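Side-chain contacts in putative mandelate racemase (Salmonella typhimurium, PDB 2O56), which is of unknown function but binds magnesium and, as a member of the enolase superfamily, may act as a hydro-lyase: residues Y364-K369 with P376-I381; A332-M337 with V345-H350; K80-T85 with W277-R282. All coordinates share one frame; numbering follows the deposited sequence.

Interaction 1 of 3, residues Y364-K369 with P376-I381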
loop_
_atom_site.group_PDB
_atom_site.type_symbol
_atom_site.label_atom_id
_atom_site.label_comp_id
_atom_site.label_asym_id
_atom_site.label_seq_id
_atom_site.Cartn_x
_atom_site.Cartn_y
_atom_site.Cartn_z
ATOM N N TYR A 364 -37.222 -38.215 3.422
ATOM C CA TYR A 364 -36.368 -38.997 2.529
ATOM C C TYR A 364 -35.001 -39.224 3.151
ATOM O O TYR A 364 -34.478 -38.357 3.857
ATOM C CB TYR A 364 -36.223 -38.299 1.170
ATOM C CG TYR A 364 -37.544 -37.965 0.516
ATOM C CD1 TYR A 364 -38.311 -38.951 -0.109
ATOM C CD2 TYR A 364 -38.033 -36.664 0.530
ATOM C CE1 TYR A 364 -39.530 -38.642 -0.705
ATOM C CE2 TYR A 364 -39.248 -36.344 -0.057
ATOM C CZ TYR A 364 -39.991 -37.339 -0.673
ATOM O OH TYR A 364 -41.192 -37.017 -1.258
ATOM N N ASN A 365 -34.421 -40.390 2.917
ATOM C CA ASN A 365 -33.133 -40.707 3.526
ATOM C C ASN A 365 -32.050 -40.777 2.468
ATOM O O ASN A 365 -31.984 -41.729 1.694
ATOM C CB ASN A 365 -33.191 -42.008 4.345
ATOM C CG ASN A 365 -32.105 -42.075 5.429
ATOM O OD1 ASN A 365 -31.349 -41.123 5.638
ATOM N ND2 ASN A 365 -32.023 -43.211 6.112
ATOM N N TYR A 366 -31.226 -39.738 2.418
ATOM C CA TYR A 366 -30.067 -39.731 1.543
ATOM C C TYR A 366 -28.835 -40.067 2.362
ATOM O O TYR A 366 -28.478 -39.354 3.305
ATOM C CB TYR A 366 -29.918 -38.376 0.850
ATOM C CG TYR A 366 -31.168 -37.946 0.120
ATOM C CD1 TYR A 366 -31.555 -38.568 -1.067
ATOM C CD2 TYR A 366 -31.965 -36.920 0.614
ATOM C CE1 TYR A 366 -32.706 -38.186 -1.725
ATOM C CE2 TYR A 366 -33.119 -36.530 -0.040
ATOM C CZ TYR A 366 -33.481 -37.163 -1.207
ATOM O OH TYR A 366 -34.622 -36.772 -1.869
ATOM N N LEU A 367 -28.199 -41.175 2.018
ATOM C CA LEU A 367 -27.060 -41.633 2.794
ATOM C C LEU A 367 -25.856 -41.725 1.881
ATOM O O LEU A 367 -26.001 -42.065 0.704
ATOM C CB LEU A 367 -27.359 -42.985 3.454
ATOM C CG LEU A 367 -28.454 -42.990 4.533
ATOM C CD1 LEU A 367 -28.809 -44.419 4.941
ATOM C CD2 LEU A 367 -28.063 -42.164 5.769
ATOM N N PRO A 368 -24.660 -41.410 2.411
ATOM C CA PRO A 368 -23.486 -41.575 1.572
ATOM C C PRO A 368 -23.150 -43.055 1.465
ATOM O O PRO A 368 -23.519 -43.814 2.355
ATOM C CB PRO A 368 -22.396 -40.832 2.343
ATOM C CG PRO A 368 -22.838 -40.867 3.760
ATOM C CD PRO A 368 -24.329 -40.924 3.760
ATOM N N LYS A 369 -22.476 -43.442 0.380
ATOM C CA LYS A 369 -22.044 -44.820 0.153
ATOM C C LYS A 369 -20.603 -44.788 -0.313
ATOM O O LYS A 369 -20.303 -44.180 -1.346
ATOM C CB LYS A 369 -22.898 -45.481 -0.936
ATOM C CG LYS A 369 -24.355 -45.744 -0.552
ATOM C CD LYS A 369 -24.506 -46.977 0.316
ATOM C CE LYS A 369 -25.955 -47.179 0.723
ATOM N NZ LYS A 369 -26.342 -46.406 1.932
ATOM N N PRO A 376 -30.008 -35.371 -4.541
ATOM C CA PRO A 376 -31.433 -35.638 -4.707
ATOM C C PRO A 376 -31.949 -35.263 -6.095
ATOM O O PRO A 376 -31.423 -34.354 -6.738
ATOM C CB PRO A 376 -32.088 -34.742 -3.644
ATOM C CG PRO A 376 -31.020 -34.544 -2.613
ATOM C CD PRO A 376 -29.761 -34.454 -3.409
ATOM N N GLU A 377 -32.981 -35.967 -6.547
ATOM C CA GLU A 377 -33.487 -35.775 -7.903
ATOM C C GLU A 377 -34.928 -35.269 -7.966
ATOM O O GLU A 377 -35.404 -34.888 -9.041
ATOM C CB GLU A 377 -33.316 -37.053 -8.731
ATOM C CG GLU A 377 -31.852 -37.484 -8.954
ATOM C CD GLU A 377 -31.079 -36.575 -9.921
ATOM O OE1 GLU A 377 -31.703 -35.690 -10.549
ATOM O OE2 GLU A 377 -29.838 -36.757 -10.048
ATOM N N LEU A 378 -35.615 -35.275 -6.821
ATOM C CA LEU A 378 -37.017 -34.826 -6.751
ATOM C C LEU A 378 -37.079 -33.311 -6.975
ATOM O O LEU A 378 -36.052 -32.641 -6.848
ATOM C CB LEU A 378 -37.591 -35.162 -5.375
ATOM C CG LEU A 378 -37.610 -36.653 -5.003
ATOM C CD1 LEU A 378 -37.911 -36.825 -3.527
ATOM C CD2 LEU A 378 -38.656 -37.376 -5.840
ATOM N N PRO A 379 -38.266 -32.768 -7.314
ATOM C CA PRO A 379 -38.419 -31.301 -7.379
ATOM C C PRO A 379 -37.965 -30.531 -6.126
ATOM O O PRO A 379 -38.128 -31.012 -4.989
ATOM C CB PRO A 379 -39.929 -31.110 -7.613
ATOM C CG PRO A 379 -40.356 -32.370 -8.322
ATOM C CD PRO A 379 -39.514 -33.468 -7.694
ATOM N N GLY A 380 -37.391 -29.345 -6.343
ATOM C CA GLY A 380 -36.943 -28.480 -5.242
ATOM C C GLY A 380 -35.765 -29.079 -4.520
ATOM O O GLY A 380 -34.949 -29.767 -5.120
ATOM N N ILE A 381 -35.684 -28.857 -3.213
ATOM C CA ILE A 381 -34.545 -29.355 -2.461
ATOM C C ILE A 381 -34.553 -30.866 -2.277
ATOM O O ILE A 381 -33.516 -31.452 -1.974
ATOM C CB ILE A 381 -34.341 -28.615 -1.117
ATOM C CG1 ILE A 381 -35.432 -28.975 -0.104
ATOM C CG2 ILE A 381 -34.282 -27.095 -1.352
ATOM C CD1 ILE A 381 -35.078 -28.591 1.317
HETATM O O HOH W 1 -34.407 -37.220 -4.553
#
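Y366 and P376 mark the closest approach of the two backbones, with 7.6 Å between their CA atoms. Both segments are loops without helix or strand geometry, and no direct hydrogen bond joins them. Residues 364-369 run extended, which sends the side chains of Y364 and Y366 to the same side, toward 376-381. In both tyrosines CG lies anti to the carbonyl carbon (chi1 -54° in each), and each ring takes an aliphatic group over one face. L378 comes at Y364 from the opposite direction: its CD1 sits 3.6 Å from the centroid of the Y364 ring, 14° off the normal, a CH-pi contact. P376 crosses Y366 obliquely, its CG over the ring face 3.9 Å from the centroid. The two pairs are knitted together by Y366 OH, which is 3.7 Å from L378 CD1. Y366 OH accepts a bond from a water at 2.7 Å, the water in turn accepts from E377 N at 2.8 Å, and Y366 OH is also hydrogen-bonded to G382 O. P376 also packs on L335 and H336 of helix 328-340, and I381 N is hydrogen-bonded to D108 OD1 of helix 93-114. This is the return of the chain from barrel to capping domain, the topology of the mandelate racemase branch of the enolase superfamily.

Interaction 2 of 3, residues A332-M337 with V345-H350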
loop_
_atom_site.group_PDB
_atom_site.type_symbol
_atom_site.label_atom_id
_atom_site.label_comp_id
_atom_site.label_asym_id
_atom_site.label_seq_id
_atom_site.Cartn_x
_atom_site.Cartn_y
_atom_site.Cartn_z
ATOM N N ALA A 332 -29.249 -31.936 2.178
ATOM C CA ALA A 332 -29.841 -31.824 0.857
ATOM C C ALA A 332 -29.360 -30.602 0.092
ATOM O O ALA A 332 -28.876 -30.728 -1.043
ATOM C CB ALA A 332 -31.376 -31.811 0.959
ATOM N N VAL A 333 -29.481 -29.423 0.704
ATOM C CA VAL A 333 -29.202 -28.194 -0.018
ATOM C C VAL A 333 -27.715 -28.050 -0.288
ATOM O O VAL A 333 -27.315 -27.570 -1.349
ATOM C CB VAL A 333 -29.811 -26.921 0.651
ATOM C CG1 VAL A 333 -31.255 -27.150 0.955
ATOM C CG2 VAL A 333 -29.079 -26.536 1.922
ATOM N N ALA A 334 -26.901 -28.495 0.666
ATOM C CA ALA A 334 -25.463 -28.659 0.446
ATOM C C ALA A 334 -25.121 -29.498 -0.791
ATOM O O ALA A 334 -24.308 -29.092 -1.614
ATOM C CB ALA A 334 -24.803 -29.214 1.689
ATOM N N LEU A 335 -25.747 -30.668 -0.923
ATOM C CA LEU A 335 -25.517 -31.546 -2.072
ATOM C C LEU A 335 -25.847 -30.924 -3.427
ATOM O O LEU A 335 -25.115 -31.137 -4.390
ATOM C CB LEU A 335 -26.246 -32.883 -1.903
ATOM C CG LEU A 335 -25.807 -33.687 -0.684
ATOM C CD1 LEU A 335 -26.654 -34.938 -0.560
ATOM C CD2 LEU A 335 -24.310 -34.023 -0.730
ATOM N N HIS A 336 -26.952 -30.175 -3.491
ATOM C CA HIS A 336 -27.322 -29.423 -4.676
ATOM C C HIS A 336 -26.316 -28.344 -5.071
ATOM O O HIS A 336 -25.956 -28.205 -6.247
ATOM C CB HIS A 336 -28.707 -28.793 -4.479
ATOM C CG HIS A 336 -29.840 -29.781 -4.517
ATOM N ND1 HIS A 336 -30.287 -30.357 -5.687
ATOM C CD2 HIS A 336 -30.606 -30.300 -3.528
ATOM C CE1 HIS A 336 -31.273 -31.194 -5.417
ATOM N NE2 HIS A 336 -31.492 -31.172 -4.114
ATOM N N MET A 337 -25.871 -27.560 -4.099
ATOM C CA MET A 337 -24.904 -26.498 -4.377
ATOM C C MET A 337 -23.612 -27.145 -4.846
ATOM O O MET A 337 -23.038 -26.746 -5.848
ATOM C CB MET A 337 -24.644 -25.674 -3.110
ATOM C CG MET A 337 -23.791 -24.376 -3.316
ATOM S SD MET A 337 -24.637 -23.082 -4.237
ATOM C CE MET A 337 -25.876 -22.559 -3.058
ATOM N N VAL A 345 -14.580 -28.684 -3.526
ATOM C CA VAL A 345 -13.567 -29.612 -3.060
ATOM C C VAL A 345 -14.035 -30.887 -2.364
ATOM O O VAL A 345 -13.718 -31.924 -2.798
ATOM C CB VAL A 345 -12.387 -28.969 -2.297
ATOM C CG1 VAL A 345 -12.820 -28.119 -1.180
ATOM C CG2 VAL A 345 -11.348 -30.036 -1.817
ATOM N N ILE A 346 -14.748 -30.756 -1.263
ATOM C CA ILE A 346 -15.145 -31.906 -0.447
ATOM C C ILE A 346 -16.406 -31.580 0.368
ATOM O O ILE A 346 -16.719 -30.406 0.581
ATOM C CB ILE A 346 -13.952 -32.467 0.393
ATOM C CG1 ILE A 346 -14.160 -33.940 0.776
ATOM C CG2 ILE A 346 -13.596 -31.568 1.573
ATOM C CD1 ILE A 346 -12.886 -34.615 1.336
ATOM N N HIS A 347 -17.166 -32.607 0.745
ATOM C CA HIS A 347 -18.362 -32.451 1.574
ATOM C C HIS A 347 -18.077 -32.910 3.015
ATOM O O HIS A 347 -17.271 -33.824 3.241
ATOM C CB HIS A 347 -19.522 -33.252 0.945
ATOM C CG HIS A 347 -20.820 -33.186 1.697
ATOM N ND1 HIS A 347 -21.851 -32.342 1.332
ATOM C CD2 HIS A 347 -21.272 -33.890 2.765
ATOM C CE1 HIS A 347 -22.865 -32.506 2.164
ATOM N NE2 HIS A 347 -22.536 -33.433 3.047
ATOM N N GLU A 348 -18.736 -32.272 3.981
ATOM C CA GLU A 348 -18.555 -32.586 5.403
ATOM C C GLU A 348 -19.632 -33.529 5.929
ATOM O O GLU A 348 -20.814 -33.200 5.901
ATOM C CB GLU A 348 -18.578 -31.302 6.248
ATOM C CG GLU A 348 -18.498 -31.543 7.759
ATOM C CD GLU A 348 -18.328 -30.259 8.577
ATOM O OE1 GLU A 348 -18.780 -29.193 8.111
ATOM O OE2 GLU A 348 -17.760 -30.325 9.695
ATOM N N LEU A 349 -19.219 -34.673 6.467
ATOM C CA LEU A 349 -20.178 -35.600 7.071
ATOM C C LEU A 349 -19.960 -35.813 8.563
ATOM O O LEU A 349 -18.933 -36.357 8.976
ATOM C CB LEU A 349 -20.173 -36.952 6.352
ATOM C CG LEU A 349 -21.058 -38.035 6.978
ATOM C CD1 LEU A 349 -22.484 -37.898 6.509
ATOM C CD2 LEU A 349 -20.521 -39.391 6.649
ATOM N N HIS A 350 -20.938 -35.410 9.369
ATOM C CA HIS A 350 -20.919 -35.748 10.782
ATOM C C HIS A 350 -21.573 -37.098 10.997
ATOM O O HIS A 350 -22.479 -37.482 10.258
ATOM C CB HIS A 350 -21.691 -34.738 11.592
ATOM C CG HIS A 350 -21.130 -33.356 11.539
ATOM N ND1 HIS A 350 -20.265 -32.866 12.495
ATOM C CD2 HIS A 350 -21.322 -32.355 10.650
ATOM C CE1 HIS A 350 -19.948 -31.618 12.195
ATOM N NE2 HIS A 350 -20.581 -31.282 11.083
#
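H347 reaches from strand 347-350 across to A334 and L335 on helix 328-340, where the CA atoms of L335 and H347 are 8.1 Å apart. Its CB already points at the helix. CG then lies anti to the backbone N (chi1 180°), which carries the imidazole straight out toward the helix surface. At the ring, ND1 comes first: L335 CD2 lies 3.6 Å from H347 ND1, while the nitrogen finds its hydrogen-bond partner in E338 OE1, one residue past the helical segment. CE1, at the far end of the ring, touches both helix residues, 3.6 Å from L335 CD2 and 3.8 Å from A334 CB. The alanine methyl meets the ring at its edge, close to the ring plane. The leucine methyl approaches at a slant, from a side chain that crosses the histidine at about a right angle. Y373 adds an edge-to-face ring contact to this buried imidazole. Outward from here, the backbone of H347 pairs with R131 and Y133 in the parallel neighbour strand 130-135, L335 also touches Y373 on strand 372-373, and M337 leads away from the strand to pack on I303, V306 and K307 of helix 302-314. H347 thus reaches from strand 347-350 back to the preceding helix 328-340, a helix-to-strand packing of the modified beta/alpha barrel of this superfamily.

Interaction 3 of 3, residues K80-T85 with W277-R282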
loop_
_atom_site.group_PDB
_atom_site.type_symbol
_atom_site.label_atom_id
_atom_site.label_comp_id
_atom_site.label_asym_id
_atom_site.label_seq_id
_atom_site.Cartn_x
_atom_site.Cartn_y
_atom_site.Cartn_z
ATOM N N LYS A 80 -34.843 -7.212 -0.060
ATOM C CA LYS A 80 -35.748 -6.623 0.920
ATOM C C LYS A 80 -35.339 -6.976 2.338
ATOM O O LYS A 80 -35.367 -6.130 3.231
ATOM C CB LYS A 80 -37.193 -7.075 0.676
ATOM C CG LYS A 80 -38.226 -6.247 1.427
ATOM C CD LYS A 80 -39.631 -6.854 1.245
ATOM C CE LYS A 80 -40.611 -6.220 2.241
ATOM N NZ LYS A 80 -42.032 -6.541 1.940
ATOM N N MET A 81 -34.957 -8.235 2.552
ATOM C CA MET A 81 -34.484 -8.636 3.874
ATOM C C MET A 81 -33.196 -7.899 4.259
ATOM O O MET A 81 -32.995 -7.528 5.435
ATOM C CB MET A 81 -34.360 -10.150 3.974
ATOM C CG MET A 81 -35.728 -10.884 3.888
ATOM S SD MET A 81 -35.570 -12.596 4.416
ATOM C CE MET A 81 -34.691 -13.399 3.054
ATOM N N LEU A 82 -32.338 -7.664 3.265
ATOM C CA LEU A 82 -31.122 -6.872 3.480
ATOM C C LEU A 82 -31.439 -5.407 3.778
ATOM O O LEU A 82 -30.906 -4.852 4.727
ATOM C CB LEU A 82 -30.176 -6.960 2.280
ATOM C CG LEU A 82 -28.906 -6.093 2.318
ATOM C CD1 LEU A 82 -28.044 -6.431 3.500
ATOM C CD2 LEU A 82 -28.105 -6.201 1.012
ATOM N N LYS A 83 -32.309 -4.804 2.965
ATOM C CA LYS A 83 -32.397 -3.328 2.820
ATOM C C LYS A 83 -33.554 -2.665 3.565
ATOM O O LYS A 83 -33.484 -1.468 3.872
ATOM C CB LYS A 83 -32.496 -2.906 1.348
ATOM C CG LYS A 83 -31.206 -3.084 0.507
ATOM C CD LYS A 83 -30.066 -2.234 1.070
ATOM C CE LYS A 83 -28.782 -2.381 0.239
ATOM N NZ LYS A 83 -28.971 -1.853 -1.131
ATOM N N LYS A 84 -34.624 -3.414 3.832
ATOM C CA LYS A 84 -35.858 -2.799 4.364
ATOM C C LYS A 84 -36.151 -3.169 5.817
ATOM O O LYS A 84 -37.234 -2.897 6.324
ATOM C CB LYS A 84 -37.067 -3.122 3.468
ATOM C CG LYS A 84 -36.891 -2.664 2.038
ATOM C CD LYS A 84 -36.880 -1.126 1.970
ATOM C CE LYS A 84 -37.503 -0.626 0.695
ATOM N NZ LYS A 84 -36.952 0.709 0.375
ATOM N N THR A 85 -35.170 -3.785 6.475
ATOM C CA THR A 85 -35.323 -4.296 7.826
ATOM C C THR A 85 -34.607 -3.447 8.882
ATOM O O THR A 85 -34.804 -3.645 10.090
ATOM C CB THR A 85 -34.772 -5.718 7.900
ATOM O OG1 THR A 85 -33.464 -5.725 7.334
ATOM C CG2 THR A 85 -35.655 -6.668 7.064
ATOM N N TRP A 277 -22.415 -13.759 3.904
ATOM C CA TRP A 277 -22.728 -12.987 2.687
ATOM C C TRP A 277 -21.485 -12.690 1.847
ATOM O O TRP A 277 -20.356 -12.924 2.281
ATOM C CB TRP A 277 -23.550 -11.716 2.961
ATOM C CG TRP A 277 -24.739 -11.878 3.878
ATOM C CD1 TRP A 277 -25.395 -13.028 4.194
ATOM C CD2 TRP A 277 -25.420 -10.824 4.570
ATOM N NE1 TRP A 277 -26.429 -12.757 5.061
ATOM C CE2 TRP A 277 -26.472 -11.412 5.297
ATOM C CE3 TRP A 277 -25.231 -9.434 4.650
ATOM C CZ2 TRP A 277 -27.330 -10.666 6.112
ATOM C CZ3 TRP A 277 -26.100 -8.694 5.452
ATOM C CH2 TRP A 277 -27.140 -9.312 6.163
ATOM N N ARG A 278 -21.695 -12.228 0.622
ATOM C CA ARG A 278 -20.583 -11.762 -0.210
ATOM C C ARG A 278 -19.718 -10.741 0.563
ATOM O O ARG A 278 -18.498 -10.779 0.498
ATOM C CB ARG A 278 -21.144 -11.060 -1.454
ATOM C CG ARG A 278 -21.651 -11.968 -2.580
ATOM C CD ARG A 278 -22.558 -11.148 -3.507
ATOM N NE ARG A 278 -23.867 -10.883 -2.892
ATOM C CZ ARG A 278 -24.816 -10.115 -3.432
ATOM N NH1 ARG A 278 -24.607 -9.527 -4.597
ATOM N NH2 ARG A 278 -25.980 -9.934 -2.813
ATOM N N TRP A 279 -20.370 -9.806 1.260
ATOM C CA TRP A 279 -19.672 -8.776 2.022
ATOM C C TRP A 279 -18.706 -9.362 3.082
ATOM O O TRP A 279 -17.599 -8.848 3.290
ATOM C CB TRP A 279 -20.681 -7.829 2.664
ATOM C CG TRP A 279 -21.460 -7.012 1.670
ATOM C CD1 TRP A 279 -21.173 -5.728 1.249
ATOM C CD2 TRP A 279 -22.675 -7.388 0.999
ATOM N NE1 TRP A 279 -22.144 -5.290 0.361
ATOM C CE2 TRP A 279 -23.068 -6.285 0.182
ATOM C CE3 TRP A 279 -23.479 -8.542 1.012
ATOM C CZ2 TRP A 279 -24.217 -6.315 -0.630
ATOM C CZ3 TRP A 279 -24.608 -8.573 0.197
ATOM C CH2 TRP A 279 -24.974 -7.457 -0.602
ATOM N N GLY A 280 -19.112 -10.451 3.723
ATOM C CA GLY A 280 -18.298 -11.037 4.786
ATOM C C GLY A 280 -17.081 -11.741 4.225
ATOM O O GLY A 280 -16.010 -11.764 4.848
ATOM N N TYR A 281 -17.244 -12.342 3.049
ATOM C CA TYR A 281 -16.115 -12.973 2.375
ATOM C C TYR A 281 -15.150 -12.003 1.724
ATOM O O TYR A 281 -13.946 -12.270 1.669
ATOM C CB TYR A 281 -16.570 -14.068 1.403
ATOM C CG TYR A 281 -17.053 -15.260 2.164
ATOM C CD1 TYR A 281 -16.174 -16.306 2.472
ATOM C CD2 TYR A 281 -18.373 -15.331 2.626
ATOM C CE1 TYR A 281 -16.598 -17.384 3.191
ATOM C CE2 TYR A 281 -18.812 -16.421 3.359
ATOM C CZ TYR A 281 -17.910 -17.449 3.626
ATOM O OH TYR A 281 -18.306 -18.551 4.360
ATOM N N ARG A 282 -15.671 -10.872 1.244
ATOM C CA ARG A 282 -14.847 -9.909 0.527
ATOM C C ARG A 282 -13.417 -9.669 1.067
ATOM O O ARG A 282 -12.454 -9.828 0.309
ATOM C CB ARG A 282 -15.591 -8.588 0.307
ATOM C CG ARG A 282 -14.776 -7.588 -0.481
ATOM C CD ARG A 282 -15.148 -6.124 -0.187
ATOM N NE ARG A 282 -14.983 -5.813 1.234
ATOM C CZ ARG A 282 -13.821 -5.474 1.800
ATOM N NH1 ARG A 282 -12.710 -5.370 1.080
ATOM N NH2 ARG A 282 -13.775 -5.237 3.097
#
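L82 puts one methyl against each of two tryptophans, W277 and W279 of the segment 277-282. The closest atoms are L82 CD1 and W277 CZ3 at 3.6 Å, with W277 CH2 4.0 Å from the same methyl. The other branch, L82 CD2, reaches W279 CH2 at 3.7 Å. Both meetings are oblique, and in each it is the six-membered part of the indole that touches. With CG anti to the backbone N (chi1 176°), the leucine fork is thrown clear of its own helix, and that reach matters because the nearest CA atoms, those of L82 and W277, are 10.4 Å apart. W277 CB lies at the edge of the W279 ring, in its plane. In the next shell W78 meets W277 edge-to-face, W277 NE1 makes a weak hydrogen bond to S96 OG, and L253 of the third subunit packs on both indoles. On the other segment T85 OG1 donates to M81 O at 2.7 Å, linking the residues just after the helix back to its last turn, and G88 N is a second partner of the same hydroxyl. R278, between the two indoles in sequence, is held by E305 and by D311 O of the fourth subunit. Between these two segments only carbon atoms meet: the contact is buried and apolar, with no directional bond of its own, and the polar bonds nearby belong to other partners.

How the interactions relate
Interactions 1 and 2 form a continuous patch, their centres 12 Å apart. The imidazole of H336 joins them: its NE2 lies 3.0 Å from I381 O, a probable hydrogen bond, and its CE1 is 3.4 Å from P376 O. Helix 328-340 thus faces strand 347-350 in interaction 2 and touches the loop 376-381 of interaction 1. Interaction 3 stands apart, its centre 23 Å from that of interaction 2 and 30 Å from that of interaction 1, and ties the two domains at a different place. Interaction 2 comes nearest the metal site, the H347 side chain lying about 13 Å from the magnesium ion bound by E221, E247 and E273.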